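Local coordinates for E3 SUMO-protein ligase SIZ1 (Saccharomyces cerevisiae, PDB 3I2D), which acts as an E3 ligase that mediates attachment of the small modifier SUMO to septins and PCNA, its SP-RING zinc finger being required for activity, at residues K101-Y107 and L175-Q181; L121-M125 and P136-P140; L229-L233 and L325-G329; M248-I254 and L271-D275; G94-F100 and N182-Y188. All coordinates share one frame; numbering follows the deposited sequence.

Contact 1. Residues K101-Y107 and L175-Q181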
# COMPACT_ATOMS: atom_id res chain seq x y z
N LYS A 101 18.51 2.33 -22.06
CA LYS A 101 19.76 2.02 -21.36
C LYS A 101 19.72 2.79 -20.05
O LYS A 101 19.33 3.95 -20.00
CB LYS A 101 20.98 2.45 -22.17
CG LYS A 101 21.33 1.53 -23.33
CD LYS A 101 22.77 1.73 -23.79
CE LYS A 101 23.78 1.16 -22.79
NZ LYS A 101 23.76 1.81 -21.44
N LEU A 102 20.12 2.13 -18.97
CA LEU A 102 20.10 2.79 -17.67
C LEU A 102 21.25 3.76 -17.52
O LEU A 102 22.42 3.38 -17.67
CB LEU A 102 20.16 1.76 -16.54
CG LEU A 102 18.87 0.98 -16.32
CD1 LEU A 102 19.02 0.11 -15.08
CD2 LEU A 102 17.72 1.97 -16.15
N SER A 103 20.92 5.01 -17.22
CA SER A 103 21.95 6.03 -17.04
C SER A 103 22.79 5.71 -15.81
O SER A 103 22.54 4.73 -15.10
CB SER A 103 21.31 7.41 -16.85
OG SER A 103 20.77 7.54 -15.55
N LYS A 104 23.80 6.53 -15.57
CA LYS A 104 24.67 6.35 -14.42
C LYS A 104 23.76 6.38 -13.20
O LYS A 104 23.55 5.36 -12.54
CB LYS A 104 25.69 7.49 -14.37
CG LYS A 104 26.75 7.42 -13.27
CD LYS A 104 27.68 8.64 -13.36
CE LYS A 104 28.75 8.64 -12.28
NZ LYS A 104 29.66 9.82 -12.40
N ALA A 105 23.19 7.56 -12.94
CA ALA A 105 22.30 7.80 -11.80
C ALA A 105 21.21 6.74 -11.58
O ALA A 105 20.88 6.42 -10.44
CB ALA A 105 21.67 9.18 -11.93
N ASP A 106 20.66 6.21 -12.66
CA ASP A 106 19.61 5.21 -12.54
C ASP A 106 20.14 3.83 -12.13
O ASP A 106 19.79 3.33 -11.06
CB ASP A 106 18.84 5.07 -13.87
CG ASP A 106 18.00 6.30 -14.21
OD1 ASP A 106 17.53 6.99 -13.27
OD2 ASP A 106 17.78 6.56 -15.42
N TYR A 107 20.98 3.24 -12.96
CA TYR A 107 21.52 1.90 -12.69
C TYR A 107 21.97 1.69 -11.26
O TYR A 107 22.06 0.56 -10.79
CB TYR A 107 22.71 1.58 -13.61
CG TYR A 107 23.14 0.14 -13.47
CD1 TYR A 107 22.47 -0.88 -14.16
CD2 TYR A 107 24.13 -0.23 -12.57
CE1 TYR A 107 22.76 -2.23 -13.93
CE2 TYR A 107 24.43 -1.57 -12.33
CZ TYR A 107 23.73 -2.57 -13.01
OH TYR A 107 24.00 -3.90 -12.75
N LEU A 175 17.27 -6.81 -15.79
CA LEU A 175 17.96 -5.74 -16.51
C LEU A 175 19.33 -6.28 -16.90
O LEU A 175 19.86 -7.18 -16.24
CB LEU A 175 18.13 -4.51 -15.61
CG LEU A 175 16.92 -3.60 -15.38
CD1 LEU A 175 17.30 -2.53 -14.38
CD2 LEU A 175 16.49 -2.96 -16.70
N LYS A 176 19.90 -5.74 -17.98
CA LYS A 176 21.23 -6.15 -18.42
C LYS A 176 22.24 -5.24 -17.71
O LYS A 176 21.85 -4.25 -17.08
CB LYS A 176 21.35 -6.03 -19.94
CG LYS A 176 20.74 -7.20 -20.70
CD LYS A 176 20.89 -7.01 -22.21
CE LYS A 176 20.37 -8.22 -22.99
NZ LYS A 176 21.04 -9.47 -22.56
N PRO A 177 23.55 -5.57 -17.79
CA PRO A 177 24.62 -4.78 -17.15
C PRO A 177 24.78 -3.32 -17.61
O PRO A 177 24.76 -3.02 -18.80
CB PRO A 177 25.87 -5.61 -17.42
CG PRO A 177 25.33 -7.03 -17.42
CD PRO A 177 24.08 -6.86 -18.26
N TYR A 178 24.94 -2.43 -16.63
CA TYR A 178 25.12 -0.99 -16.82
C TYR A 178 25.05 -0.46 -18.25
O TYR A 178 24.03 0.10 -18.67
CB TYR A 178 26.45 -0.54 -16.19
CG TYR A 178 26.61 0.95 -16.10
CD1 TYR A 178 25.80 1.72 -15.26
CD2 TYR A 178 27.55 1.62 -16.89
CE1 TYR A 178 25.92 3.11 -15.20
CE2 TYR A 178 27.68 3.01 -16.83
CZ TYR A 178 26.86 3.74 -15.99
OH TYR A 178 26.98 5.11 -15.95
N THR A 179 26.16 -0.62 -18.99
CA THR A 179 26.27 -0.19 -20.39
C THR A 179 25.86 -1.33 -21.32
O THR A 179 26.70 -2.09 -21.80
CB THR A 179 27.73 0.22 -20.76
OG1 THR A 179 28.63 -0.84 -20.39
CG2 THR A 179 28.13 1.51 -20.06
N GLN A 180 24.56 -1.43 -21.57
CA GLN A 180 24.02 -2.46 -22.43
C GLN A 180 22.51 -2.24 -22.50
O GLN A 180 21.82 -2.29 -21.48
CB GLN A 180 24.35 -3.84 -21.86
CG GLN A 180 24.00 -5.01 -22.77
CD GLN A 180 24.56 -6.32 -22.25
OE1 GLN A 180 24.24 -7.40 -22.76
NE2 GLN A 180 25.42 -6.24 -21.24
N GLN A 181 22.03 -1.97 -23.71
CA GLN A 181 20.62 -1.72 -23.95
C GLN A 181 19.69 -2.80 -23.41
O GLN A 181 20.02 -3.99 -23.43
CB GLN A 181 20.39 -1.55 -25.45
CG GLN A 181 18.94 -1.55 -25.84
CD GLN A 181 18.75 -1.72 -27.33
OE1 GLN A 181 19.13 -0.85 -28.11
NE2 GLN A 181 18.16 -2.85 -27.74
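Leu175 meets Leu102 methyl to methyl, CD1 to CD1 at 3.2 Å, where the PINIT-domain loop that leads into strand 182-191 lies against the start of helix 104-111. The two leucines cross at about a right angle, and Leu110 of the helix touches both. The loop then passes Tyr107, whose CE1 is 3.9 Å from Lys176 O, and after Pro177 it reaches Tyr178, the main contributor on this side. Tyr178 engages Tyr107 twice. Its CB stands almost on the normal of the Tyr107 ring, 4.3 Å from the centroid, in a CH-pi contact, and its ring turns an edge to that face in an offset edge-to-face pair with planes at 86°. With CG anti to the backbone N (chi1 -169°), the Tyr178 ring extends along the first helical turn, and its OH reaches Lys104 CB at 3.1 Å. That turn is capped by Ser103, the N-cap residue, whose OG accepts from Asp106 N. Beyond Tyr178 the loop is followed by the side chain of Lys101, bent at chi3 and chi4 to follow the loop backbone: NZ gives a weak hydrogen bond to Tyr178 O (3.3 Å) and lies beside Thr179 CA, while CE sits next to the backbone of Gln180. At Gln181 the aliphatic part of the lysine takes over, Lys101 CG packing on Gln181 CA at 3.4 Å.

Contact 2. Residues L121-M125 and P136-P140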
# COMPACT_ATOMS: atom_id res chain seq x y z
N LEU A 121 6.93 -1.60 -13.83
CA LEU A 121 6.24 -1.19 -15.03
C LEU A 121 4.77 -1.07 -14.62
O LEU A 121 4.21 -1.97 -13.98
CB LEU A 121 6.41 -2.23 -16.11
CG LEU A 121 5.70 -1.92 -17.42
CD1 LEU A 121 6.15 -0.56 -17.96
CD2 LEU A 121 5.99 -3.04 -18.40
N PHE A 122 4.16 0.07 -14.94
CA PHE A 122 2.76 0.31 -14.62
C PHE A 122 1.95 0.34 -15.89
O PHE A 122 2.48 0.57 -16.98
CB PHE A 122 2.56 1.66 -13.91
CG PHE A 122 3.06 1.69 -12.50
CD1 PHE A 122 4.43 1.71 -12.23
CD2 PHE A 122 2.17 1.68 -11.44
CE1 PHE A 122 4.89 1.72 -10.94
CE2 PHE A 122 2.62 1.70 -10.13
CZ PHE A 122 3.99 1.72 -9.88
N SER A 123 0.65 0.11 -15.75
CA SER A 123 -0.24 0.14 -16.88
C SER A 123 -1.56 0.72 -16.42
O SER A 123 -1.99 0.47 -15.31
CB SER A 123 -0.45 -1.26 -17.42
OG SER A 123 -1.37 -1.24 -18.49
N GLY A 124 -2.20 1.49 -17.28
CA GLY A 124 -3.49 2.07 -16.94
C GLY A 124 -4.23 2.33 -18.23
O GLY A 124 -3.64 2.31 -19.29
N MET A 125 -5.53 2.55 -18.15
CA MET A 125 -6.28 2.82 -19.37
C MET A 125 -6.24 4.31 -19.69
O MET A 125 -6.17 5.14 -18.79
CB MET A 125 -7.75 2.40 -19.22
CG MET A 125 -7.96 0.99 -18.74
SD MET A 125 -9.72 0.73 -18.54
CE MET A 125 -9.95 -0.62 -19.68
N PRO A 136 -6.23 3.39 -11.82
CA PRO A 136 -6.07 2.08 -11.17
C PRO A 136 -5.01 1.38 -11.98
O PRO A 136 -4.91 1.60 -13.19
CB PRO A 136 -7.42 1.39 -11.37
CG PRO A 136 -8.36 2.51 -11.87
CD PRO A 136 -7.45 3.42 -12.65
N ILE A 137 -4.19 0.55 -11.35
CA ILE A 137 -3.18 -0.15 -12.13
C ILE A 137 -3.90 -1.27 -12.86
O ILE A 137 -4.45 -2.17 -12.23
CB ILE A 137 -2.10 -0.74 -11.25
CG1 ILE A 137 -1.27 0.40 -10.65
CG2 ILE A 137 -1.24 -1.70 -12.06
CD1 ILE A 137 -0.33 -0.05 -9.54
N GLN A 138 -3.92 -1.21 -14.18
CA GLN A 138 -4.60 -2.23 -14.94
C GLN A 138 -3.98 -2.53 -16.30
O GLN A 138 -4.01 -1.69 -17.20
CB GLN A 138 -6.04 -1.84 -15.15
CG GLN A 138 -6.90 -3.00 -15.57
CD GLN A 138 -8.30 -2.56 -15.92
OE1 GLN A 138 -8.52 -1.89 -16.93
NE2 GLN A 138 -9.26 -2.91 -15.07
N PHE A 139 -3.42 -3.73 -16.42
CA PHE A 139 -2.81 -4.23 -17.64
C PHE A 139 -3.87 -4.92 -18.51
O PHE A 139 -4.85 -5.44 -18.00
CB PHE A 139 -1.75 -5.28 -17.30
CG PHE A 139 -0.46 -4.70 -16.85
CD1 PHE A 139 -0.36 -4.09 -15.61
CD2 PHE A 139 0.66 -4.76 -17.66
CE1 PHE A 139 0.85 -3.53 -15.21
CE2 PHE A 139 1.85 -4.20 -17.27
CZ PHE A 139 1.95 -3.58 -16.04
N PRO A 140 -3.69 -4.92 -19.84
CA PRO A 140 -4.71 -5.60 -20.63
C PRO A 140 -4.54 -7.12 -20.48
O PRO A 140 -3.43 -7.60 -20.32
CB PRO A 140 -4.41 -5.12 -22.05
CG PRO A 140 -2.93 -4.91 -22.02
CD PRO A 140 -2.75 -4.19 -20.70
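Ser123 and Phe139 form the centre of a buried crossing in which a loop runs over the end of a strand, the end-to-end directions of 121-125 and 136-140 being 92° apart. Two hydrogen bonds tie the segments where they cross, one between backbones and one from a side chain. Gln138 N donates to Ser123 O at 2.8 Å, and the Ser123 hydroxyl returns a bond to Gln138 O, OG to O at 3.0 Å, from above the carbonyl plane. The hydroxyl can do this because OG is anti to its own backbone N (chi1 177°), which brings it within bonding distance of Gln138 O and gives this buried polar atom an acceptor. The same serine also makes an apolar contact: its CB sits over the centre of the Phe139 ring, 3.3 Å from the centroid, as a CH-pi contact. At the edge of that ring, in its plane, is Leu121 O, 3.5 Å from Phe139 CZ. The PINIT domain places strand 117-125 inside an antiparallel sheet, between strands 195-204 and 169-170; backbone bonds run from Phe122 to Phe198, from Gly124 to Lys196 and from Leu121 to Ala169. The loop is moored in turn by a backbone bond between Phe139 and Thr165. Phe122 points to the other side of the strand from Ser123, yet Ile137 reaches round to it, its CD1 lying 3.5 Å from Phe122 CE2. Phe68 and Pro168 pack against both of these side chains, and Pro140, just past the crossing, rests on Tyr195 and Val87.

Contact 3. Residues L229-L233 and L325-G329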
# COMPACT_ATOMS: atom_id res chain seq x y z
N LEU A 229 -14.32 4.68 27.48
CA LEU A 229 -14.59 3.58 28.40
C LEU A 229 -15.79 3.88 29.31
O LEU A 229 -16.48 2.96 29.75
CB LEU A 229 -13.35 3.30 29.25
CG LEU A 229 -13.53 2.22 30.31
CD1 LEU A 229 -13.71 0.86 29.66
CD2 LEU A 229 -12.34 2.20 31.21
N LYS A 230 -16.01 5.15 29.61
CA LYS A 230 -17.13 5.56 30.45
C LYS A 230 -18.41 5.66 29.61
O LYS A 230 -19.47 5.23 30.05
CB LYS A 230 -16.84 6.89 31.14
CG LYS A 230 -15.84 6.77 32.29
CD LYS A 230 -15.39 8.15 32.77
CE LYS A 230 -14.48 8.06 34.00
NZ LYS A 230 -15.24 7.60 35.20
N LYS A 231 -18.29 6.22 28.41
CA LYS A 231 -19.44 6.33 27.51
C LYS A 231 -19.93 4.91 27.24
O LYS A 231 -21.13 4.65 27.20
CB LYS A 231 -19.04 7.00 26.19
CG LYS A 231 -20.14 7.05 25.13
CD LYS A 231 -19.67 7.77 23.86
CE LYS A 231 -19.28 9.23 24.15
NZ LYS A 231 -18.75 9.99 22.96
N THR A 232 -18.99 4.00 27.07
CA THR A 232 -19.32 2.61 26.82
C THR A 232 -20.07 2.02 28.02
O THR A 232 -21.26 1.71 27.92
CB THR A 232 -18.03 1.80 26.55
OG1 THR A 232 -17.49 2.19 25.29
CG2 THR A 232 -18.30 0.31 26.54
N LEU A 233 -19.37 1.88 29.14
CA LEU A 233 -19.94 1.31 30.36
C LEU A 233 -21.28 1.88 30.81
O LEU A 233 -21.92 1.32 31.70
CB LEU A 233 -18.95 1.41 31.52
CG LEU A 233 -17.77 0.44 31.47
CD1 LEU A 233 -16.92 0.60 32.71
CD2 LEU A 233 -18.28 -0.99 31.35
N LEU A 325 -11.37 -4.19 33.01
CA LEU A 325 -11.40 -2.75 33.16
C LEU A 325 -12.63 -2.30 33.92
O LEU A 325 -13.72 -2.85 33.73
CB LEU A 325 -11.39 -2.08 31.78
CG LEU A 325 -10.21 -2.37 30.86
CD1 LEU A 325 -10.42 -1.67 29.52
CD2 LEU A 325 -8.91 -1.91 31.52
N THR A 326 -12.45 -1.30 34.78
CA THR A 326 -13.55 -0.74 35.56
C THR A 326 -13.79 0.71 35.14
O THR A 326 -12.88 1.42 34.70
CB THR A 326 -13.28 -0.82 37.09
OG1 THR A 326 -12.04 -0.18 37.41
CG2 THR A 326 -13.24 -2.26 37.54
N SER A 327 -15.04 1.13 35.29
CA SER A 327 -15.47 2.48 34.95
C SER A 327 -14.40 3.47 35.38
O SER A 327 -14.21 4.52 34.78
CB SER A 327 -16.78 2.79 35.66
OG SER A 327 -17.61 1.65 35.65
N ASP A 328 -13.70 3.10 36.45
CA ASP A 328 -12.63 3.91 37.01
C ASP A 328 -11.64 4.20 35.89
O ASP A 328 -11.41 5.34 35.52
CB ASP A 328 -11.93 3.14 38.14
CG ASP A 328 -11.08 4.04 39.04
OD1 ASP A 328 -11.64 4.60 40.01
OD2 ASP A 328 -9.87 4.19 38.77
N GLY A 329 -11.07 3.13 35.35
CA GLY A 329 -10.08 3.26 34.30
C GLY A 329 -8.94 2.34 34.67
O GLY A 329 -8.10 1.99 33.84
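Leu233 meets Ser327 where the leucine methyl CD1 comes 3.2 Å from the serine OG and also abuts the backbone N of Ser327. One helical turn earlier Leu229 reaches across with both branches. Its CD1 packs on Leu325 CD1 at 4.2 Å, the two side chains meeting at a slant, while its CD2 lies 3.6 Å from Thr326 O and 4.0 Å from Gly329 CA. With CG anti to the backbone N (chi1 177°), Leu229 stretches out from the helix and can set one methyl against the strand and the other against the turn that follows. On the outer side Lys230 adds a weak hydrogen bond, NZ to Ser327 O at 3.3 Å, its chain bending at chi4 to bring the ammonium over the turn.

The two leucines are held one turn apart by the helical bond from Leu233 N to Leu229 O. On the other side, Gly329 has backbone angles (phi 133°) at which a beta carbon would run into the carbonyl O of Asp328, so a glycine suits the turn. Farther out, Leu325 is hydrogen-bonded through its backbone to Thr246 and packs on Met248, Phe308 and Ile312, while Leu271 touches both Leu229 and Leu325. The whole is helix 222-234 laid against the beta hairpin of strands 322-326 and 331-333, in the same sheet as strand 245-249 of the SP-RING region, with Leu229 about 11 Å, side chain to side chain, from the zinc ligand His270.

Contact 4. Residues M248-I254 and L271-D275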
# COMPACT_ATOMS: atom_id res chain seq x y z
N MET A 248 -11.06 -6.66 28.07
CA MET A 248 -10.34 -6.29 26.86
C MET A 248 -9.19 -7.24 26.70
O MET A 248 -8.59 -7.65 27.69
CB MET A 248 -9.81 -4.86 26.98
CG MET A 248 -8.87 -4.46 25.86
SD MET A 248 -8.30 -2.75 26.02
CE MET A 248 -6.90 -2.99 27.12
N SER A 249 -8.86 -7.58 25.45
CA SER A 249 -7.77 -8.50 25.17
C SER A 249 -6.47 -7.78 24.88
O SER A 249 -6.46 -6.69 24.31
CB SER A 249 -8.10 -9.38 23.98
OG SER A 249 -7.02 -10.25 23.67
N LEU A 250 -5.36 -8.39 25.28
CA LEU A 250 -4.04 -7.84 25.03
C LEU A 250 -3.52 -8.50 23.74
O LEU A 250 -2.45 -8.17 23.24
CB LEU A 250 -3.11 -8.15 26.19
CG LEU A 250 -3.55 -7.64 27.57
CD1 LEU A 250 -2.43 -7.88 28.57
CD2 LEU A 250 -3.88 -6.16 27.48
N GLN A 251 -4.32 -9.43 23.22
CA GLN A 251 -4.01 -10.16 22.01
C GLN A 251 -4.46 -9.41 20.75
O GLN A 251 -5.49 -8.74 20.75
CB GLN A 251 -4.68 -11.54 22.05
CG GLN A 251 -4.34 -12.37 23.29
CD GLN A 251 -2.84 -12.58 23.45
OE1 GLN A 251 -2.25 -13.45 22.81
NE2 GLN A 251 -2.22 -11.79 24.31
N CYS A 252 -3.68 -9.55 19.69
CA CYS A 252 -3.99 -8.92 18.42
C CYS A 252 -4.99 -9.78 17.65
O CYS A 252 -4.92 -11.00 17.68
CB CYS A 252 -2.71 -8.77 17.60
SG CYS A 252 -2.94 -8.02 15.99
N PRO A 253 -5.94 -9.15 16.94
CA PRO A 253 -6.92 -9.93 16.18
C PRO A 253 -6.30 -10.47 14.90
O PRO A 253 -6.81 -11.40 14.27
CB PRO A 253 -8.03 -8.92 15.89
CG PRO A 253 -7.78 -7.82 16.86
CD PRO A 253 -6.30 -7.73 16.92
N ILE A 254 -5.19 -9.85 14.51
CA ILE A 254 -4.46 -10.24 13.32
C ILE A 254 -3.46 -11.36 13.60
O ILE A 254 -3.38 -12.33 12.85
CB ILE A 254 -3.70 -9.04 12.74
CG1 ILE A 254 -4.69 -7.95 12.32
CG2 ILE A 254 -2.83 -9.49 11.56
CD1 ILE A 254 -4.04 -6.73 11.68
N LEU A 271 -12.50 0.03 21.94
CA LEU A 271 -11.33 -0.14 22.78
C LEU A 271 -10.28 -1.07 22.19
O LEU A 271 -9.08 -0.77 22.24
CB LEU A 271 -11.77 -0.67 24.13
CG LEU A 271 -11.49 0.19 25.36
CD1 LEU A 271 -11.85 1.65 25.09
CD2 LEU A 271 -12.29 -0.37 26.51
N GLN A 272 -10.73 -2.19 21.63
CA GLN A 272 -9.84 -3.18 21.04
C GLN A 272 -8.90 -2.62 19.98
O GLN A 272 -9.34 -2.02 19.00
CB GLN A 272 -10.65 -4.35 20.43
CG GLN A 272 -9.81 -5.52 19.86
CD GLN A 272 -8.75 -6.03 20.83
OE1 GLN A 272 -9.02 -6.24 22.02
NE2 GLN A 272 -7.53 -6.25 20.32
N CYS A 273 -7.60 -2.79 20.20
CA CYS A 273 -6.60 -2.33 19.26
C CYS A 273 -6.09 -3.56 18.54
O CYS A 273 -6.57 -4.67 18.77
CB CYS A 273 -5.44 -1.65 19.97
SG CYS A 273 -5.91 -0.17 20.87
N PHE A 274 -5.13 -3.37 17.65
CA PHE A 274 -4.53 -4.47 16.91
C PHE A 274 -3.07 -4.09 16.73
O PHE A 274 -2.72 -2.92 16.86
CB PHE A 274 -5.21 -4.67 15.56
CG PHE A 274 -5.29 -3.42 14.75
CD1 PHE A 274 -6.44 -2.63 14.80
CD2 PHE A 274 -4.22 -3.02 13.96
CE1 PHE A 274 -6.52 -1.46 14.06
CE2 PHE A 274 -4.29 -1.85 13.23
CZ PHE A 274 -5.44 -1.06 13.27
N ASP A 275 -2.21 -5.05 16.42
CA ASP A 275 -0.80 -4.75 16.29
C ASP A 275 -0.44 -4.01 15.01
O ASP A 275 -0.60 -4.56 13.92
CB ASP A 275 0.00 -6.04 16.42
CG ASP A 275 1.47 -5.77 16.59
OD1 ASP A 275 2.19 -5.69 15.57
OD2 ASP A 275 1.92 -5.58 17.75
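The ring of Phe274 is approached obliquely by Ile254, whose CD1 comes 4.4 Å from Phe274 CD2, and it meets the ring of Phe279 at about 45°. Pro253 stands across the base of the same side chain, its CD 3.5 Å from Phe274 CB. The other flat group, the amide of Gln272, reaches the other segment because its chain bends at chi2 (50°); NE2 makes a weak hydrogen bond to Gln251 O at 3.2 Å and lies near Pro253 CG. Cys252 joins the two segments by its sulfur: Asp275 N donates to Cys252 SG at 3.1 Å in a nearly straight bond (172°), and Ile254 N adds a weak one. With an alanine here, Asp275 N would probably lose its acceptor and the loop its tie to strand 274-275. The Asp275 carboxylate works outside the contact, capping the following helix through Trp278 N and receiving Lys260 N and Tyr261 N. Near the other end, Met248 SD packs on Leu271 CG at 4.4 Å. In this SP-RING the sulfur of Cys252 is engaged by backbone N-H groups, while the zinc ion, about 5 Å from the Phe274 side chain, is held by Cys268, His270, Cys291 and Cys294.

Contact 5. Residues G94-F100 and N182-Y188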
# COMPACT_ATOMS: atom_id res chain seq x y z
N GLY A 94 -1.21 -7.98 -30.68
CA GLY A 94 -0.54 -6.72 -30.90
C GLY A 94 0.57 -6.66 -29.88
O GLY A 94 0.59 -7.48 -28.97
N MET A 95 1.49 -5.71 -30.00
CA MET A 95 2.55 -5.62 -29.03
C MET A 95 3.23 -4.28 -29.05
O MET A 95 3.17 -3.57 -30.05
CB MET A 95 3.59 -6.71 -29.25
CG MET A 95 4.40 -6.53 -30.50
SD MET A 95 5.71 -7.76 -30.57
CE MET A 95 4.84 -9.20 -31.32
N CYS A 96 3.84 -3.94 -27.93
CA CYS A 96 4.57 -2.70 -27.84
C CYS A 96 5.90 -3.05 -27.20
O CYS A 96 5.99 -3.93 -26.34
CB CYS A 96 3.82 -1.65 -27.03
SG CYS A 96 3.17 -2.24 -25.50
N SER A 97 6.94 -2.38 -27.67
CA SER A 97 8.26 -2.62 -27.18
C SER A 97 8.91 -1.30 -26.82
O SER A 97 8.40 -0.22 -27.11
CB SER A 97 9.09 -3.32 -28.26
OG SER A 97 9.07 -2.58 -29.47
N ALA A 98 10.05 -1.40 -26.16
CA ALA A 98 10.79 -0.23 -25.77
C ALA A 98 12.21 -0.69 -25.53
O ALA A 98 12.46 -1.81 -25.08
CB ALA A 98 10.21 0.37 -24.50
N LYS A 99 13.15 0.18 -25.87
CA LYS A 99 14.55 -0.10 -25.67
C LYS A 99 15.01 1.09 -24.85
O LYS A 99 14.59 2.23 -25.10
CB LYS A 99 15.28 -0.16 -27.01
CG LYS A 99 14.85 -1.32 -27.90
CD LYS A 99 15.58 -1.31 -29.24
CE LYS A 99 15.27 -2.55 -30.07
NZ LYS A 99 13.84 -2.65 -30.44
N PHE A 100 15.84 0.82 -23.84
CA PHE A 100 16.33 1.88 -22.99
C PHE A 100 17.60 1.40 -22.31
O PHE A 100 17.76 0.21 -22.04
CB PHE A 100 15.26 2.22 -21.94
CG PHE A 100 14.91 1.07 -21.02
CD1 PHE A 100 15.51 0.95 -19.77
CD2 PHE A 100 14.05 0.06 -21.45
CE1 PHE A 100 15.26 -0.15 -18.95
CE2 PHE A 100 13.80 -1.05 -20.64
CZ PHE A 100 14.41 -1.15 -19.39
N ASN A 182 18.53 -2.36 -22.93
CA ASN A 182 17.51 -3.24 -22.39
C ASN A 182 16.33 -3.25 -23.32
O ASN A 182 16.05 -2.26 -24.00
CB ASN A 182 17.05 -2.74 -21.02
CG ASN A 182 18.03 -3.08 -19.92
OD1 ASN A 182 18.25 -4.26 -19.61
ND2 ASN A 182 18.61 -2.05 -19.31
N ASN A 183 15.61 -4.36 -23.35
CA ASN A 183 14.45 -4.45 -24.21
C ASN A 183 13.25 -5.03 -23.48
O ASN A 183 13.30 -6.13 -22.93
CB ASN A 183 14.76 -5.29 -25.45
CG ASN A 183 14.04 -4.78 -26.68
OD1 ASN A 183 12.83 -4.94 -26.82
ND2 ASN A 183 14.80 -4.15 -27.57
N VAL A 184 12.16 -4.27 -23.47
CA VAL A 184 10.93 -4.69 -22.83
C VAL A 184 9.88 -4.86 -23.90
O VAL A 184 9.75 -4.02 -24.78
CB VAL A 184 10.42 -3.63 -21.86
CG1 VAL A 184 9.10 -4.08 -21.26
CG2 VAL A 184 11.44 -3.39 -20.78
N GLU A 185 9.14 -5.95 -23.83
CA GLU A 185 8.10 -6.18 -24.82
C GLU A 185 6.82 -6.69 -24.18
O GLU A 185 6.85 -7.66 -23.41
CB GLU A 185 8.61 -7.18 -25.85
CG GLU A 185 7.80 -7.21 -27.13
CD GLU A 185 8.46 -8.08 -28.19
OE1 GLU A 185 9.63 -7.80 -28.55
OE2 GLU A 185 7.80 -9.03 -28.66
N LEU A 186 5.71 -6.03 -24.47
CA LEU A 186 4.41 -6.44 -23.96
C LEU A 186 3.57 -6.96 -25.12
O LEU A 186 3.29 -6.24 -26.08
CB LEU A 186 3.66 -5.28 -23.31
CG LEU A 186 2.24 -5.65 -22.83
CD1 LEU A 186 2.30 -6.47 -21.55
CD2 LEU A 186 1.45 -4.38 -22.59
N ILE A 187 3.17 -8.21 -25.03
CA ILE A 187 2.34 -8.81 -26.05
C ILE A 187 0.93 -8.91 -25.49
O ILE A 187 0.71 -9.51 -24.44
CB ILE A 187 2.83 -10.22 -26.38
CG1 ILE A 187 4.26 -10.16 -26.92
CG2 ILE A 187 1.89 -10.87 -27.38
CD1 ILE A 187 4.80 -11.50 -27.29
N TYR A 188 -0.03 -8.31 -26.19
CA TYR A 188 -1.41 -8.35 -25.76
C TYR A 188 -2.31 -8.86 -26.88
O TYR A 188 -1.85 -9.07 -28.01
CB TYR A 188 -1.86 -6.97 -25.32
CG TYR A 188 -1.62 -5.89 -26.34
CD1 TYR A 188 -2.62 -5.48 -27.20
CD2 TYR A 188 -0.37 -5.28 -26.43
CE1 TYR A 188 -2.39 -4.47 -28.14
CE2 TYR A 188 -0.13 -4.27 -27.36
CZ TYR A 188 -1.14 -3.87 -28.21
OH TYR A 188 -0.90 -2.88 -29.14
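Gly94 provides the hollow and Tyr188 the bump that fills it. The tyrosine CG stands between the backbone N and the carbonyl carbon (chi1 53°), which folds the ring back across the partner strand: Gly94 CA lies over its face, 4.2 Å from the centroid, and Gly94 O stands 3.5 Å above the plane toward the rim. The ring lying over the cross-strand glycine is consistent with the pairing known as aromatic rescue. With an alanine in place of the tyrosine, Gly94 would probably be left uncovered and Glu88 N, which the tyrosine OH engages, would lose its partner. At the far end Phe100 folds over likewise, one face receiving Asn182 CB (3.7 Å from the centroid) and its in-plane edge meeting Val184 CG2, 3.3 Å from Phe100 CE2. Between these two rings Cys96 SG nestles on Leu186 CB at 3.8 Å. Across the opposite surface, Met95 lies beside Glu185 and Ile187. Eight backbone hydrogen bonds zip the antiparallel strands, the straightest from Leu186 N to Cys96 O (2.8 Å). Asn182 OD1 is taken by Asn148 ND2 and Lys176 N. Strand 93-100 is the outermost of its sheet within the chain; strand 182-191 continues the sheet to strand 143-147, while the ring-bearing face lies against strand 74-90, Cys96 touching Met85 and both Leu186 and Tyr188 touching Val87.

Contacts 1, 2 and 5 belong to the PINIT domain, contact 4 to the SP-RING zinc finger, and contact 3 to helix 222-234 and the hairpin packed with it. Contact 5 encloses contact 1 along the chain, which in turn encloses contact 2. Centres of contacts 1 and 5 are 17 Å apart, joined where Leu175 packs on Phe100; contact 2 reaches contact 5 through Pro140 and Tyr188. Contact 4 is nested within contact 3, 17 Å between centres, around Leu271 and neighbouring strands 245-249 and 322-326. The two groups come in series and on opposite sides of the chain's centre, contacts 1 and 3 being 62 Å apart between centres, so the two regions are well separated in this fragment of the longer ligase.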